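Local coordinates for protein proto-oncogene vav (Homo sapiens, PDB 6NEW) that probably acts as a guanine nucleotide exchange factor for Rho-family GTPases such as Rac, through a catalytic DH domain followed by PH and zinc-binding C1 domains, at residues R128-V133 with V174-V179; N310-H315 with F331-E336. All blocks are in the same frame, centred on the assembly; numbering follows the deposited sequence.

Contact 1: R128-V133 with V174-V179; sequences RYCSQV and VPMQRV
In the all-helical RhoGEF (DH) domain, helix 125-131 meets the short helix 174-179 through Y129 and C130 on one side and P175, M176 and V179 on the other. CE2 of Y129 is 3.6 Å from CB of P175, and OH of Y129 lies 3.5 Å from CG of P175; the outer part of the phenol (CE2, CZ, OH) crosses the CB-CG side of the proline ring at a slant. The side chain leaves toward the second helix, and with CG anti to the backbone N (chi1 -171°) its ring reaches P175. Proline suits this place near the start of a helix, since it has no N-H to offer and gives the phenol a rigid apolar partner. At the next residue of each helix, SG of C130 packs 3.6 Å from CG of M176; the CA atoms of C130 and M176 are 6.0 Å apart, and a small cysteine is consistent with so close an approach. V216 touches C130 and L212 touches V179, both from helix 196-235. No hydrogen bond links the two segments, so apolar packing joins them, while the phenol's polar end is satisfied by the carbonyl O of L172, two residues before helix 174-179.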
ATOM      1  N   ARG A 128     -10.070   1.756   1.649  1.00 52.54           N
ATOM      2  CA  ARG A 128     -10.616   2.763   2.577  1.00 54.24           C
ATOM      3  C   ARG A 128     -10.642   2.253   4.035  1.00 61.53           C
ATOM      4  O   ARG A 128     -10.401   3.051   4.941  1.00 62.73           O
ATOM      5  CB  ARG A 128     -12.029   3.196   2.127  1.00 55.41           C
ATOM      6  CG  ARG A 128     -12.568   4.479   2.787  1.00 65.07           C
ATOM      7  CD  ARG A 128     -14.016   4.709   2.380  1.00 73.29           C
ATOM      8  NE  ARG A 128     -14.599   5.940   2.921  1.00 78.36           N
ATOM      9  CZ  ARG A 128     -15.134   6.069   4.133  1.00 88.32           C
ATOM     10  NH1 ARG A 128     -15.111   5.053   4.987  1.00 64.12           N
ATOM     11  NH2 ARG A 128     -15.660   7.225   4.515  1.00 82.81           N
ATOM     12  N   TYR A 129     -10.904   0.931   4.253  1.00 57.80           N
ATOM     13  CA  TYR A 129     -10.961   0.319   5.585  1.00 58.09           C
ATOM     14  C   TYR A 129      -9.603   0.167   6.223  1.00 66.15           C
ATOM     15  O   TYR A 129      -9.379   0.707   7.301  1.00 66.20           O
ATOM     16  CB  TYR A 129     -11.696  -1.067   5.582  1.00 57.69           C
ATOM     17  CG  TYR A 129     -11.964  -1.621   6.977  1.00 55.81           C
ATOM     18  CD1 TYR A 129     -13.081  -1.220   7.707  1.00 58.56           C
ATOM     19  CD2 TYR A 129     -11.070  -2.499   7.586  1.00 55.00           C
ATOM     20  CE1 TYR A 129     -13.295  -1.667   9.011  1.00 59.43           C
ATOM     21  CE2 TYR A 129     -11.275  -2.954   8.890  1.00 56.82           C
ATOM     22  CZ  TYR A 129     -12.390  -2.534   9.598  1.00 61.91           C
ATOM     23  OH  TYR A 129     -12.603  -2.990  10.876  1.00 56.58           O
ATOM     24  N   CYS A 130      -8.732  -0.631   5.589  1.00 66.63           N
ATOM     25  CA  CYS A 130      -7.418  -1.026   6.083  1.00 68.56           C
ATOM     26  C   CYS A 130      -6.463   0.135   6.272  1.00 74.17           C
ATOM     27  O   CYS A 130      -5.563   0.049   7.120  1.00 73.85           O
ATOM     28  CB  CYS A 130      -6.826  -2.125   5.210  1.00 68.78           C
ATOM     29  SG  CYS A 130      -7.808  -3.651   5.201  1.00 74.16           S
ATOM     30  N   SER A 131      -6.689   1.230   5.540  1.00 71.77           N
ATOM     31  CA  SER A 131      -5.886   2.430   5.689  1.00 72.41           C
ATOM     32  C   SER A 131      -6.178   3.052   7.065  1.00 81.36           C
ATOM     33  O   SER A 131      -5.250   3.277   7.851  1.00 82.11           O
ATOM     34  CB  SER A 131      -6.182   3.419   4.561  1.00 74.91           C
ATOM     35  OG  SER A 131      -7.485   3.973   4.583  1.00 85.07           O
ATOM     36  N   GLN A 132      -7.485   3.234   7.379  1.00 79.95           N
ATOM     37  CA  GLN A 132      -7.992   3.848   8.611  1.00 81.03           C
ATOM     38  C   GLN A 132      -8.228   2.875   9.802  1.00 86.89           C
ATOM     39  O   GLN A 132      -8.947   3.255  10.719  1.00 88.30           O
ATOM     40  CB  GLN A 132      -9.280   4.644   8.304  1.00 82.65           C
ATOM     41  CG  GLN A 132      -9.033   5.910   7.473  1.00 90.99           C
ATOM     42  CD  GLN A 132     -10.262   6.513   6.815  1.00101.92           C
ATOM     43  OE1 GLN A 132     -11.248   5.841   6.503  1.00 94.77           O
ATOM     44  NE2 GLN A 132     -10.195   7.800   6.523  1.00 94.35           N
ATOM     45  N   VAL A 133      -7.601   1.667   9.824  1.00 83.11           N
ATOM     46  CA  VAL A 133      -7.777   0.675  10.911  1.00 83.89           C
ATOM     47  C   VAL A 133      -7.215   1.187  12.243  1.00 86.22           C
ATOM     48  O   VAL A 133      -7.921   1.123  13.252  1.00 87.86           O
ATOM     49  CB  VAL A 133      -7.264  -0.750  10.551  1.00 87.51           C
ATOM     50  CG1 VAL A 133      -7.083  -1.636  11.788  1.00 88.91           C
ATOM     51  CG2 VAL A 133      -8.209  -1.419   9.576  1.00 87.21           C
ATOM     52  N   VAL A 174     -10.683  -8.142  12.448  1.00 64.94           N
ATOM     53  CA  VAL A 174     -11.211  -9.264  11.663  1.00 63.72           C
ATOM     54  C   VAL A 174     -11.346  -8.897  10.154  1.00 64.75           C
ATOM     55  O   VAL A 174     -10.852  -9.692   9.347  1.00 63.76           O
ATOM     56  CB  VAL A 174     -12.521  -9.862  12.270  1.00 68.91           C
ATOM     57  CG1 VAL A 174     -13.044 -11.032  11.438  1.00 68.33           C
ATOM     58  CG2 VAL A 174     -12.317 -10.286  13.722  1.00 70.47           C
ATOM     59  N   PRO A 175     -11.955  -7.744   9.735  1.00 59.74           N
ATOM     60  CA  PRO A 175     -12.085  -7.463   8.291  1.00 58.74           C
ATOM     61  C   PRO A 175     -10.777  -7.384   7.491  1.00 64.44           C
ATOM     62  O   PRO A 175     -10.779  -7.778   6.323  1.00 63.10           O
ATOM     63  CB  PRO A 175     -12.857  -6.141   8.253  1.00 60.05           C
ATOM     64  CG  PRO A 175     -13.574  -6.086   9.538  1.00 65.30           C
ATOM     65  CD  PRO A 175     -12.614  -6.684  10.521  1.00 61.19           C
ATOM     66  N   MET A 176      -9.668  -6.900   8.105  1.00 63.17           N
ATOM     67  CA  MET A 176      -8.367  -6.833   7.428  1.00 62.69           C
ATOM     68  C   MET A 176      -7.892  -8.259   7.155  1.00 64.83           C
ATOM     69  O   MET A 176      -7.490  -8.565   6.032  1.00 64.19           O
ATOM     70  CB  MET A 176      -7.302  -6.048   8.239  1.00 66.06           C
ATOM     71  CG  MET A 176      -6.006  -5.780   7.431  1.00 69.97           C
ATOM     72  SD  MET A 176      -4.462  -5.475   8.351  1.00 75.79           S
ATOM     73  CE  MET A 176      -4.060  -7.168   8.887  1.00 73.97           C
ATOM     74  N   GLN A 177      -7.999  -9.133   8.168  1.00 60.35           N
ATOM     75  CA  GLN A 177      -7.596 -10.530   8.081  1.00 59.64           C
ATOM     76  C   GLN A 177      -8.404 -11.327   7.064  1.00 59.25           C
ATOM     77  O   GLN A 177      -7.816 -12.151   6.373  1.00 57.58           O
ATOM     78  CB  GLN A 177      -7.603 -11.194   9.458  1.00 62.91           C
ATOM     79  CG  GLN A 177      -6.453 -10.710  10.310  1.00 79.33           C
ATOM     80  CD  GLN A 177      -6.562 -11.174  11.713  1.00105.92           C
ATOM     81  OE1 GLN A 177      -5.774 -11.994  12.119  1.00104.43           O
ATOM     82  NE2 GLN A 177      -7.523 -10.662  12.472  1.00 98.78           N
ATOM     83  N   ARG A 178      -9.716 -11.044   6.926  1.00 53.45           N
ATOM     84  CA  ARG A 178     -10.584 -11.736   5.972  1.00 51.57           C
ATOM     85  C   ARG A 178     -10.215 -11.485   4.509  1.00 52.25           C
ATOM     86  O   ARG A 178     -10.028 -12.458   3.768  1.00 51.72           O
ATOM     87  CB  ARG A 178     -12.075 -11.437   6.223  1.00 47.80           C
ATOM     88  CG  ARG A 178     -13.033 -12.182   5.288  1.00 50.75           C
ATOM     89  CD  ARG A 178     -13.130 -13.668   5.618  1.00 50.60           C
ATOM     90  NE  ARG A 178     -13.993 -14.379   4.673  1.00 48.62           N
ATOM     91  CZ  ARG A 178     -13.907 -15.682   4.434  1.00 59.30           C
ATOM     92  NH1 ARG A 178     -12.997 -16.422   5.047  1.00 46.79           N
ATOM     93  NH2 ARG A 178     -14.726 -16.249   3.559  1.00 44.52           N
ATOM     94  N   VAL A 179     -10.107 -10.203   4.097  1.00 46.25           N
ATOM     95  CA  VAL A 179      -9.783  -9.829   2.715  1.00 44.58           C
ATOM     96  C   VAL A 179      -8.410 -10.388   2.281  1.00 47.50           C
ATOM     97  O   VAL A 179      -8.222 -10.674   1.105  1.00 46.00           O
ATOM     98  CB  VAL A 179      -9.944  -8.305   2.453  1.00 48.27           C
ATOM     99  CG1 VAL A 179      -8.859  -7.473   3.140  1.00 47.50           C
ATOM    100  CG2 VAL A 179     -10.037  -7.987   0.961  1.00 47.06           C
TER

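Contact 2: N310-H315 with F331-E336; sequences NKKWSH and FFKTRE
F331, near the end of strand 327-332, brings CD2 to 3.4 Å from O of W313, a carbonyl that also accepts from NZ of K265. F332 forms the antiparallel hydrogen-bonded pair with H315: N of F332 donates to O of H315 at 2.8 Å, nearly straight (170°) and in the carbonyl plane. At K333 the strand has ended, and its carbonyl O takes N of W313 at 3.1 Å and, weakly, ND1 of H315. Lysine suits this exposed place because its long aliphatic chain can cover an indole: CG of K333 lies over one face of W313, 3.6 Å from the centroid of the five-membered ring, a CH-pi contact. W313 is the third residue of a type II turn from K311 to S314. T334 is the N-cap of the next helix, a natural post for threonine, whose OG1 accepts from N of L337; its carbonyl carbon lies over the H315 ring. R335 places its N over the centre of the same imidazole. NE2 of H315 donates to OD1 of N310 at 2.8 Å, which holds the ring at its far end, and two waters link that oxygen to R335, one weakly to its N and the other to NH1. All this belongs to the PH domain: strand 327-332 runs between strands 249-258 and 315-321, F331 pairs through its backbone with K256, and helix 335-352 follows at once, its W341 stacking on F332 and its L337 touching the same ring.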
ATOM      1  N   ASN A 310      40.171   5.315   4.547  1.00 62.16           N
ATOM      2  CA  ASN A 310      38.948   5.080   5.326  1.00 59.83           C
ATOM      3  C   ASN A 310      38.855   5.995   6.551  1.00 63.11           C
ATOM      4  O   ASN A 310      38.512   5.560   7.649  1.00 64.12           O
ATOM      5  CB  ASN A 310      38.798   3.599   5.679  1.00 59.29           C
ATOM      6  CG  ASN A 310      37.396   3.148   6.001  1.00 85.62           C
ATOM      7  OD1 ASN A 310      36.433   3.407   5.266  1.00 78.26           O
ATOM      8  ND2 ASN A 310      37.266   2.385   7.073  1.00 78.20           N
ATOM      9  N   LYS A 311      39.215   7.271   6.346  1.00 58.27           N
ATOM     10  CA  LYS A 311      39.162   8.322   7.355  1.00 57.86           C
ATOM     11  C   LYS A 311      37.733   8.876   7.329  1.00 59.08           C
ATOM     12  O   LYS A 311      37.140   8.967   6.253  1.00 57.36           O
ATOM     13  CB  LYS A 311      40.200   9.431   7.054  1.00 60.58           C
ATOM     14  CG  LYS A 311      41.666   8.974   7.063  1.00 75.84           C
ATOM     15  CD  LYS A 311      42.257   8.832   8.476  1.00 90.19           C
ATOM     16  CE  LYS A 311      43.574   8.086   8.500  1.00 99.12           C
ATOM     17  NZ  LYS A 311      43.384   6.613   8.601  1.00103.93           N
ATOM     18  N   LYS A 312      37.156   9.185   8.505  1.00 54.70           N
ATOM     19  CA  LYS A 312      35.782   9.692   8.603  1.00 51.69           C
ATOM     20  C   LYS A 312      35.571  10.961   7.793  1.00 52.52           C
ATOM     21  O   LYS A 312      36.474  11.797   7.743  1.00 53.78           O
ATOM     22  CB  LYS A 312      35.340   9.845  10.064  1.00 55.17           C
ATOM     23  CG  LYS A 312      34.736   8.538  10.569  1.00 68.01           C
ATOM     24  CD  LYS A 312      34.672   8.387  12.070  1.00 74.21           C
ATOM     25  CE  LYS A 312      34.605   6.923  12.467  1.00 77.91           C
ATOM     26  NZ  LYS A 312      33.267   6.313  12.224  1.00 77.25           N
ATOM     27  N   TRP A 313      34.432  11.037   7.061  1.00 45.60           N
ATOM     28  CA  TRP A 313      34.019  12.145   6.181  1.00 43.37           C
ATOM     29  C   TRP A 313      34.759  12.191   4.813  1.00 46.01           C
ATOM     30  O   TRP A 313      34.648  13.189   4.092  1.00 44.76           O
ATOM     31  CB  TRP A 313      34.105  13.515   6.892  1.00 42.69           C
ATOM     32  CG  TRP A 313      33.068  13.737   7.948  1.00 43.88           C
ATOM     33  CD1 TRP A 313      33.279  13.894   9.288  1.00 48.41           C
ATOM     34  CD2 TRP A 313      31.656  13.863   7.745  1.00 42.31           C
ATOM     35  NE1 TRP A 313      32.086  14.112   9.934  1.00 47.70           N
ATOM     36  CE2 TRP A 313      31.071  14.097   9.011  1.00 47.33           C
ATOM     37  CE3 TRP A 313      30.824  13.808   6.612  1.00 41.69           C
ATOM     38  CZ2 TRP A 313      29.694  14.286   9.173  1.00 45.27           C
ATOM     39  CZ3 TRP A 313      29.462  13.982   6.776  1.00 42.31           C
ATOM     40  CH2 TRP A 313      28.907  14.210   8.044  1.00 43.74           C
ATOM     41  N   SER A 314      35.502  11.131   4.458  1.00 41.93           N
ATOM     42  CA  SER A 314      36.257  11.068   3.201  1.00 40.54           C
ATOM     43  C   SER A 314      35.508  10.272   2.114  1.00 41.84           C
ATOM     44  O   SER A 314      35.939  10.243   0.959  1.00 41.31           O
ATOM     45  CB  SER A 314      37.636  10.456   3.436  1.00 43.98           C
ATOM     46  OG  SER A 314      37.545   9.057   3.659  1.00 47.58           O
ATOM     47  N   HIS A 315      34.399   9.636   2.485  1.00 35.85           N
ATOM     48  CA  HIS A 315      33.623   8.812   1.580  1.00 35.02           C
ATOM     49  C   HIS A 315      32.706   9.646   0.695  1.00 39.00           C
ATOM     50  O   HIS A 315      31.724  10.225   1.167  1.00 38.09           O
ATOM     51  CB  HIS A 315      32.887   7.738   2.369  1.00 36.00           C
ATOM     52  CG  HIS A 315      33.786   7.031   3.325  1.00 41.04           C
ATOM     53  ND1 HIS A 315      33.909   7.451   4.640  1.00 43.58           N
ATOM     54  CD2 HIS A 315      34.638   6.007   3.107  1.00 43.93           C
ATOM     55  CE1 HIS A 315      34.789   6.634   5.191  1.00 44.89           C
ATOM     56  NE2 HIS A 315      35.266   5.757   4.304  1.00 45.74           N
ATOM     57  N   PHE A 331      29.850  14.044   0.657  1.00 25.70           N
ATOM     58  CA  PHE A 331      30.697  13.342   1.631  1.00 26.47           C
ATOM     59  C   PHE A 331      29.886  12.800   2.793  1.00 30.80           C
ATOM     60  O   PHE A 331      29.135  13.542   3.430  1.00 28.82           O
ATOM     61  CB  PHE A 331      31.837  14.235   2.151  1.00 28.07           C
ATOM     62  CG  PHE A 331      32.789  14.747   1.102  1.00 28.69           C
ATOM     63  CD1 PHE A 331      32.516  15.927   0.408  1.00 29.44           C
ATOM     64  CD2 PHE A 331      33.995  14.093   0.857  1.00 31.31           C
ATOM     65  CE1 PHE A 331      33.406  16.408  -0.552  1.00 30.51           C
ATOM     66  CE2 PHE A 331      34.889  14.575  -0.100  1.00 33.39           C
ATOM     67  CZ  PHE A 331      34.584  15.719  -0.809  1.00 30.59           C
ATOM     68  N   PHE A 332      30.063  11.509   3.060  1.00 27.83           N
ATOM     69  CA  PHE A 332      29.401  10.790   4.143  1.00 28.10           C
ATOM     70  C   PHE A 332      30.440  10.405   5.213  1.00 33.63           C
ATOM     71  O   PHE A 332      31.629  10.266   4.885  1.00 33.93           O
ATOM     72  CB  PHE A 332      28.613   9.581   3.591  1.00 28.82           C
ATOM     73  CG  PHE A 332      27.576  10.090   2.620  1.00 28.63           C
ATOM     74  CD1 PHE A 332      26.381  10.632   3.079  1.00 30.09           C
ATOM     75  CD2 PHE A 332      27.849  10.155   1.252  1.00 28.93           C
ATOM     76  CE1 PHE A 332      25.472  11.194   2.190  1.00 29.20           C
ATOM     77  CE2 PHE A 332      26.954  10.743   0.377  1.00 30.00           C
ATOM     78  CZ  PHE A 332      25.754  11.230   0.844  1.00 27.55           C
ATOM     79  N   LYS A 333      30.004  10.307   6.488  1.00 31.48           N
ATOM     80  CA  LYS A 333      30.901  10.001   7.600  1.00 34.56           C
ATOM     81  C   LYS A 333      31.548   8.628   7.461  1.00 41.21           C
ATOM     82  O   LYS A 333      32.751   8.521   7.677  1.00 42.87           O
ATOM     83  CB  LYS A 333      30.229  10.191   8.969  1.00 37.86           C
ATOM     84  CG  LYS A 333      31.213  10.672  10.028  1.00 54.76           C
ATOM     85  CD  LYS A 333      30.608  10.743  11.412  1.00 69.20           C
ATOM     86  CE  LYS A 333      31.533  11.508  12.329  1.00 85.91           C
ATOM     87  NZ  LYS A 333      31.411  11.065  13.743  1.00 97.20           N
ATOM     88  N   THR A 334      30.787   7.616   7.016  1.00 38.45           N
ATOM     89  CA  THR A 334      31.281   6.249   6.819  1.00 39.60           C
ATOM     90  C   THR A 334      31.123   5.757   5.379  1.00 45.07           C
ATOM     91  O   THR A 334      30.437   6.390   4.570  1.00 42.50           O
ATOM     92  CB  THR A 334      30.584   5.264   7.769  1.00 46.75           C
ATOM     93  OG1 THR A 334      29.201   5.151   7.428  1.00 46.45           O
ATOM     94  CG2 THR A 334      30.759   5.627   9.237  1.00 48.73           C
ATOM     95  N   ARG A 335      31.749   4.595   5.086  1.00 44.69           N
ATOM     96  CA  ARG A 335      31.713   3.902   3.802  1.00 44.24           C
ATOM     97  C   ARG A 335      30.323   3.279   3.617  1.00 47.14           C
ATOM     98  O   ARG A 335      29.807   3.283   2.502  1.00 46.23           O
ATOM     99  CB  ARG A 335      32.817   2.816   3.763  1.00 49.13           C
ATOM    100  CG  ARG A 335      32.811   1.874   2.561  1.00 66.72           C
ATOM    101  CD  ARG A 335      33.596   2.419   1.384  1.00 83.57           C
ATOM    102  NE  ARG A 335      33.605   1.466   0.273  1.00 94.08           N
ATOM    103  CZ  ARG A 335      34.516   0.511   0.094  1.00106.42           C
ATOM    104  NH1 ARG A 335      35.522   0.370   0.953  1.00100.08           N
ATOM    105  NH2 ARG A 335      34.432  -0.308  -0.947  1.00 81.63           N
ATOM    106  N   GLU A 336      29.726   2.753   4.713  1.00 43.94           N
ATOM    107  CA  GLU A 336      28.405   2.111   4.732  1.00 42.64           C
ATOM    108  C   GLU A 336      27.327   3.123   4.356  1.00 43.91           C
ATOM    109  O   GLU A 336      26.460   2.811   3.540  1.00 42.47           O
ATOM    110  CB  GLU A 336      28.088   1.493   6.111  1.00 45.80           C
ATOM    111  CG  GLU A 336      29.032   0.386   6.549  1.00 62.65           C
ATOM    112  CD  GLU A 336      30.284   0.870   7.261  1.00 95.87           C
ATOM    113  OE1 GLU A 336      30.170   1.340   8.417  1.00103.20           O
ATOM    114  OE2 GLU A 336      31.382   0.778   6.663  1.00 89.04           O
TER
HETATM  115  O   HOH W   1      34.145   3.495   7.070  1.00 45.67           O
HETATM  116  O   HOH W   2      36.586   1.027   3.539  1.00 60.00           O

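In the fold
The two contacts follow one another along the chain without interleaving, contact 1 in the RhoGEF range and contact 2 in the PH range. Their centres are 44 Å apart and their nearest atoms about 32 Å, so neither touches the other. Contact 1 joins two helices of an all-helical domain, and the chain between its segments is mostly helix; contact 2 ties a loop to the point where strand 327-332 of the PH sheet gives way to helix 335-352. Helix 196-235, which packs on contact 1, runs on toward the first strands of that sheet. Each contact thus appears to stabilise its own domain, consistent with a modular exchange factor.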